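PlzA (Borrelia burgdorferi, PDB 7MIE) binds the bacterial second messenger c-di-GMP and probably acts as its receptor in signalling, through a PilZ domain. Local coordinates at residues P117-K122 with L141-P146; L81-D86 with N137-E142. All coordinates share one frame; numbering follows the deposited sequence.

Contact 1: P117-K122 with L141-P146; sequences PFLSVK and LEFLSP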
loop_
_atom_site.group_PDB
_atom_site.type_symbol
_atom_site.label_atom_id
_atom_site.label_comp_id
_atom_site.label_asym_id
_atom_site.label_seq_id
_atom_site.Cartn_x
_atom_site.Cartn_y
_atom_site.Cartn_z
ATOM N N PRO A 117 -18.446 -1.086 14.754
ATOM C CA PRO A 117 -18.038 -0.924 16.153
ATOM C C PRO A 117 -16.520 -0.862 16.285
ATOM O O PRO A 117 -15.807 -1.479 15.486
ATOM C CB PRO A 117 -18.543 -2.217 16.817
ATOM C CG PRO A 117 -19.764 -2.597 15.996
ATOM C CD PRO A 117 -19.422 -2.180 14.582
ATOM N N PHE A 118 -16.035 -0.114 17.297
ATOM C CA PHE A 118 -14.608 -0.107 17.625
ATOM C C PHE A 118 -14.161 -1.547 17.838
ATOM O O PHE A 118 -14.889 -2.319 18.446
ATOM C CB PHE A 118 -14.317 0.769 18.856
ATOM C CG PHE A 118 -13.968 2.201 18.514
ATOM C CD1 PHE A 118 -12.669 2.561 18.217
ATOM C CD2 PHE A 118 -14.948 3.191 18.446
ATOM C CE1 PHE A 118 -12.335 3.866 17.876
ATOM C CE2 PHE A 118 -14.624 4.510 18.127
ATOM C CZ PHE A 118 -13.316 4.850 17.846
ATOM N N LEU A 119 -12.980 -1.918 17.316
ATOM C CA LEU A 119 -12.446 -3.259 17.504
ATOM C C LEU A 119 -11.115 -3.181 18.252
ATOM O O LEU A 119 -10.237 -2.401 17.854
ATOM C CB LEU A 119 -12.225 -3.900 16.126
ATOM C CG LEU A 119 -13.496 -4.174 15.305
ATOM C CD1 LEU A 119 -13.109 -4.677 13.919
ATOM C CD2 LEU A 119 -14.398 -5.209 15.997
ATOM N N SER A 120 -10.945 -4.081 19.237
ATOM C CA SER A 120 -9.709 -4.189 20.004
ATOM C C SER A 120 -8.564 -4.706 19.133
ATOM O O SER A 120 -8.749 -5.681 18.376
ATOM C CB SER A 120 -9.901 -5.140 21.174
ATOM O OG SER A 120 -10.691 -4.482 22.135
ATOM N N VAL A 121 -7.391 -4.060 19.260
ATOM C CA VAL A 121 -6.180 -4.478 18.550
ATOM C C VAL A 121 -4.973 -4.510 19.486
ATOM O O VAL A 121 -4.961 -3.885 20.569
ATOM C CB VAL A 121 -5.884 -3.563 17.342
ATOM C CG1 VAL A 121 -7.003 -3.617 16.285
ATOM C CG2 VAL A 121 -5.567 -2.133 17.790
ATOM N N LYS A 122 -3.935 -5.240 19.067
ATOM C CA LYS A 122 -2.673 -5.231 19.794
ATOM C C LYS A 122 -1.548 -4.969 18.798
ATOM O O LYS A 122 -1.593 -5.425 17.637
ATOM C CB LYS A 122 -2.477 -6.537 20.576
ATOM C CG LYS A 122 -2.442 -7.813 19.763
ATOM C CD LYS A 122 -1.865 -9.013 20.526
ATOM C CE LYS A 122 -1.307 -10.058 19.580
ATOM N NZ LYS A 122 -1.269 -11.423 20.170
ATOM N N LEU A 141 -0.962 -4.016 13.403
ATOM C CA LEU A 141 -1.934 -4.181 14.471
ATOM C C LEU A 141 -2.764 -5.434 14.203
ATOM O O LEU A 141 -3.364 -5.552 13.134
ATOM C CB LEU A 141 -2.837 -2.945 14.519
ATOM C CG LEU A 141 -2.114 -1.645 14.888
ATOM C CD1 LEU A 141 -2.957 -0.456 14.452
ATOM C CD2 LEU A 141 -1.904 -1.615 16.405
ATOM N N GLU A 142 -2.864 -6.298 15.221
ATOM C CA GLU A 142 -3.655 -7.513 15.109
ATOM C C GLU A 142 -5.028 -7.311 15.754
ATOM O O GLU A 142 -5.138 -6.790 16.863
ATOM C CB GLU A 142 -2.905 -8.639 15.827
ATOM C CG GLU A 142 -3.702 -9.945 15.826
ATOM C CD GLU A 142 -2.890 -11.137 16.293
ATOM O OE1 GLU A 142 -3.246 -11.706 17.338
ATOM O OE2 GLU A 142 -1.904 -11.476 15.608
ATOM N N PHE A 143 -6.086 -7.763 15.065
ATOM C CA PHE A 143 -7.448 -7.785 15.575
ATOM C C PHE A 143 -7.558 -8.801 16.713
ATOM O O PHE A 143 -7.220 -9.961 16.549
ATOM C CB PHE A 143 -8.409 -8.109 14.424
ATOM C CG PHE A 143 -8.577 -6.949 13.465
ATOM C CD1 PHE A 143 -9.334 -5.833 13.818
ATOM C CD2 PHE A 143 -7.941 -6.956 12.236
ATOM C CE1 PHE A 143 -9.474 -4.760 12.947
ATOM C CE2 PHE A 143 -8.073 -5.890 11.353
ATOM C CZ PHE A 143 -8.845 -4.793 11.719
ATOM N N LEU A 144 -8.023 -8.366 17.876
ATOM C CA LEU A 144 -8.212 -9.270 19.006
ATOM C C LEU A 144 -9.604 -9.922 19.015
ATOM O O LEU A 144 -9.848 -10.866 19.761
ATOM C CB LEU A 144 -7.896 -8.523 20.305
ATOM C CG LEU A 144 -6.409 -8.201 20.496
ATOM C CD1 LEU A 144 -6.167 -7.461 21.800
ATOM C CD2 LEU A 144 -5.542 -9.466 20.435
ATOM N N SER A 145 -10.533 -9.386 18.242
ATOM C CA SER A 145 -11.763 -10.109 17.962
ATOM C C SER A 145 -11.953 -10.091 16.452
ATOM O O SER A 145 -11.272 -9.335 15.770
ATOM C CB SER A 145 -12.935 -9.490 18.662
ATOM O OG SER A 145 -13.164 -8.180 18.169
ATOM N N PRO A 146 -12.850 -10.933 15.894
ATOM C CA PRO A 146 -13.112 -10.946 14.449
ATOM C C PRO A 146 -13.265 -9.579 13.775
ATOM O O PRO A 146 -14.094 -8.759 14.165
ATOM C CB PRO A 146 -14.405 -11.788 14.331
ATOM C CG PRO A 146 -14.854 -12.083 15.771
ATOM C CD PRO A 146 -13.602 -11.978 16.612
#
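Lys122 and Glu142 form an antiparallel hydrogen-bonded pair, and both of its backbone bonds are made. Glu142 N donates to Lys122 O at 2.9 Å, and Lys122 N donates to Glu142 O at 3.0 Å. The second bond is the more bent, 152° at the hydrogen. A third bond follows two residues along: Leu144 N reaches Ser120 O at 2.8 Å, nearly straight at the hydrogen, with the donor tilted 32° from the carbonyl plane. Val121 and Phe143, between these bonds, are a non-hydrogen-bonded pair. Here Val121 CA comes 3.0 Å from Glu142 O in a CA-H...O contact.

The charged pair lies on the face that carries Lys122 and Glu142. The two chains run side by side, pointing the same way. CG of Lys122 sits between its own N and carbonyl carbon (chi1 60°), and the extended chain beyond it carries NZ to Glu142 OE1. The salt bridge from Lys122 NZ to Glu142 OE1, at 3.5 Å, is long and weak. Leu144 crosses the lysine stem at about a right angle, its CD2 3.6 Å from Lys122 CG.

The apolar contacts of Phe143 are on the other face. Leu119 CD1 meets CE1 of the Phe143 ring at 3.8 Å, and Val121 CG1 lies near CD1. Both approach the ring obliquely. Val121 turns its other methyl, CG2, to Leu141 CD2. The other methyl of Leu119, CD2, is turned away from the ring and lies 3.9 Å from Ser145 OG. Ser145 N is buried here without a polar partner.

The two segments belong to one beta hairpin, strands 119-131 and 134-143, at the end away from its turn. Strand 98-102 pairs with 119-131 on the side away from 134-143, through backbone hydrogen bonds of Leu119 with Ile101 and Val121 with Gly99. Strand 78-84 flanks 134-143, and the preceding Asp77 bonds to Phe143.

Contact 2: L81-D86 with N137-E142; sequences LIFQED and NLLTLE. With EDO (1,2-ethanediol), chain F.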
loop_
_atom_site.group_PDB
_atom_site.type_symbol
_atom_site.label_atom_id
_atom_site.label_comp_id
_atom_site.label_asym_id
_atom_site.label_seq_id
_atom_site.Cartn_x
_atom_site.Cartn_y
_atom_site.Cartn_z
ATOM N N LEU A 81 -0.983 0.416 9.683
ATOM C CA LEU A 81 -1.464 1.797 9.716
ATOM C C LEU A 81 -0.285 2.756 9.790
ATOM O O LEU A 81 0.711 2.465 10.472
ATOM C CB LEU A 81 -2.371 2.042 10.934
ATOM C CG LEU A 81 -3.640 1.189 11.083
ATOM C CD1 LEU A 81 -4.543 1.793 12.189
ATOM C CD2 LEU A 81 -4.424 1.170 9.753
ATOM N N ILE A 82 -0.449 3.915 9.119
ATOM C CA ILE A 82 0.542 4.990 9.151
ATOM C C ILE A 82 0.050 6.096 10.079
ATOM O O ILE A 82 -1.085 6.606 9.944
ATOM C CB ILE A 82 0.751 5.570 7.734
ATOM C CG1 ILE A 82 1.408 4.533 6.805
ATOM C CG2 ILE A 82 1.555 6.886 7.791
ATOM C CD1 ILE A 82 1.174 4.883 5.309
ATOM N N PHE A 83 0.964 6.482 10.994
ATOM C CA PHE A 83 0.747 7.658 11.839
ATOM C C PHE A 83 1.991 8.535 11.833
ATOM O O PHE A 83 3.111 8.061 11.622
ATOM C CB PHE A 83 0.481 7.213 13.289
ATOM C CG PHE A 83 -0.827 6.495 13.524
ATOM C CD1 PHE A 83 -2.024 7.200 13.616
ATOM C CD2 PHE A 83 -0.847 5.103 13.597
ATOM C CE1 PHE A 83 -3.222 6.516 13.807
ATOM C CE2 PHE A 83 -2.045 4.431 13.782
ATOM C CZ PHE A 83 -3.219 5.142 13.905
ATOM N N GLN A 84 1.798 9.808 12.201
ATOM C CA GLN A 84 2.974 10.644 12.457
ATOM C C GLN A 84 3.770 10.064 13.626
ATOM O O GLN A 84 3.210 9.471 14.531
ATOM C CB GLN A 84 2.570 12.052 12.900
ATOM C CG GLN A 84 1.837 12.815 11.818
ATOM C CD GLN A 84 1.424 14.190 12.301
ATOM O OE1 GLN A 84 0.904 14.368 13.407
ATOM N NE2 GLN A 84 1.657 15.178 11.462
ATOM N N GLU A 85 5.078 10.276 13.616
ATOM C CA GLU A 85 5.924 9.826 14.717
ATOM C C GLU A 85 5.523 10.553 16.007
ATOM O O GLU A 85 5.027 11.681 15.936
ATOM C CB GLU A 85 7.380 10.079 14.343
ATOM C CG GLU A 85 8.396 9.605 15.359
ATOM C CD GLU A 85 9.830 9.941 14.950
ATOM O OE1 GLU A 85 10.595 8.986 14.603
ATOM O OE2 GLU A 85 10.157 11.156 14.896
ATOM N N ASP A 86 5.767 9.910 17.171
ATOM C CA ASP A 86 5.589 10.520 18.491
ATOM C C ASP A 86 4.117 10.817 18.772
ATOM O O ASP A 86 3.806 11.795 19.452
ATOM C CB ASP A 86 6.420 11.808 18.649
ATOM C CG ASP A 86 6.813 12.054 20.105
ATOM O OD1 ASP A 86 6.507 11.180 20.956
ATOM O OD2 ASP A 86 7.443 13.113 20.387
ATOM N N ASN A 137 5.487 6.553 11.571
ATOM C CA ASN A 137 5.588 5.152 11.968
ATOM C C ASN A 137 4.575 4.339 11.171
ATOM O O ASN A 137 3.462 4.793 10.907
ATOM C CB ASN A 137 5.284 4.916 13.458
ATOM C CG ASN A 137 6.302 5.566 14.387
ATOM O OD1 ASN A 137 5.916 6.327 15.288
ATOM N ND2 ASN A 137 7.590 5.263 14.241
ATOM N N LEU A 138 4.992 3.107 10.852
ATOM C CA LEU A 138 4.096 2.119 10.229
ATOM C C LEU A 138 3.867 1.040 11.288
ATOM O O LEU A 138 4.838 0.418 11.747
ATOM C CB LEU A 138 4.801 1.545 8.995
ATOM C CG LEU A 138 3.992 0.502 8.196
ATOM C CD1 LEU A 138 2.778 1.148 7.545
ATOM C CD2 LEU A 138 4.849 -0.122 7.116
ATOM N N LEU A 139 2.609 0.839 11.715
ATOM C CA LEU A 139 2.257 -0.034 12.837
ATOM C C LEU A 139 1.473 -1.249 12.356
ATOM O O LEU A 139 0.371 -1.065 11.819
ATOM C CB LEU A 139 1.322 0.716 13.791
ATOM C CG LEU A 139 1.968 1.639 14.828
ATOM C CD1 LEU A 139 2.637 2.818 14.154
ATOM C CD2 LEU A 139 0.935 2.120 15.836
ATOM N N THR A 140 1.967 -2.452 12.695
ATOM C CA THR A 140 1.216 -3.663 12.392
ATOM C C THR A 140 0.348 -3.969 13.606
ATOM O O THR A 140 0.895 -4.147 14.719
ATOM C CB THR A 140 2.188 -4.813 12.098
ATOM O OG1 THR A 140 3.088 -4.501 11.025
ATOM C CG2 THR A 140 1.461 -6.126 11.825
ATOM N N LEU A 141 -0.962 -4.016 13.403
ATOM C CA LEU A 141 -1.934 -4.181 14.471
ATOM C C LEU A 141 -2.764 -5.434 14.203
ATOM O O LEU A 141 -3.364 -5.552 13.134
ATOM C CB LEU A 141 -2.837 -2.945 14.519
ATOM C CG LEU A 141 -2.114 -1.645 14.888
ATOM C CD1 LEU A 141 -2.957 -0.456 14.452
ATOM C CD2 LEU A 141 -1.904 -1.615 16.405
ATOM N N GLU A 142 -2.864 -6.298 15.221
ATOM C CA GLU A 142 -3.655 -7.513 15.109
ATOM C C GLU A 142 -5.028 -7.311 15.754
ATOM O O GLU A 142 -5.138 -6.790 16.863
ATOM C CB GLU A 142 -2.905 -8.639 15.827
ATOM C CG GLU A 142 -3.702 -9.945 15.826
ATOM C CD GLU A 142 -2.890 -11.137 16.293
ATOM O OE1 GLU A 142 -3.246 -11.706 17.338
ATOM O OE2 GLU A 142 -1.904 -11.476 15.608
HETATM C C1 EDO F . 5.867 -2.224 10.032
HETATM O O1 EDO F . 4.871 -2.411 11.050
HETATM C C2 EDO F . 7.110 -2.998 10.116
HETATM O O2 EDO F . 7.219 -3.666 11.358
HETATM O O HOH W 1 3.510 7.242 16.397
HETATM O O HOH W 2 9.434 6.432 15.993
HETATM O O HOH W 3 7.067 7.458 17.659
#
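Leu81 with Leu139 and Phe83 with Asn137 are antiparallel hydrogen-bonded pairs, closed by four N-H...O bonds of 2.8 to 3.0 Å between their backbone N and O atoms. Ile82 and Leu138 form the non-hydrogen-bonded pair between them. On their face, Leu138 CD1 touches Ile82 CG1 at 3.7 Å. Leu138 has CG anti to the backbone N (chi1 -179°), and its end leans to the isoleucine. On the other face, Leu81 CD1 packs on Leu141 CD1 at 3.6 Å, the two chains crossing at about a right angle. The strands 78-84 and 134-143 are neighbours in the antiparallel sheet of the PilZN3 region. Helix 88-94 covers Phe83 and Leu139, with Val88 against both. Beside the end of strand 78-84, waters link the Asn137 amide to the segment 84-86. Its OD1 accepts from one water donating also to Gln84 O, and from another that accepts from Asp86 N. Its ND2 donates hydrogen bonds to Ser127 O and to a third water, which in turn donates to Glu85 OE1. A 1,2-ethanediol, probably from the crystallisation liquor, donates from O1 to Leu138 O at 2.9 Å.

Overall arrangement
Contact 1 and contact 2 lie in one antiparallel sheet within the PilZN3 region, their centres about 15 Å apart. Strand 134-143 is common to both, and Leu141 and Glu142 belong to both. It pairs with strand 78-84 on one side, in contact 2, and with strand 119-131 on the other, in contact 1. Along the chain, 81-86 comes first, then 117-122. Both pair with the last segment, 137-146. Contact 1 is thus a hairpin pairing, while contact 2 ties in a strand from much earlier. Strand 134-143 is therefore an inner strand of the sheet. Both contacts lie away from the c-di-GMP pocket and are structural.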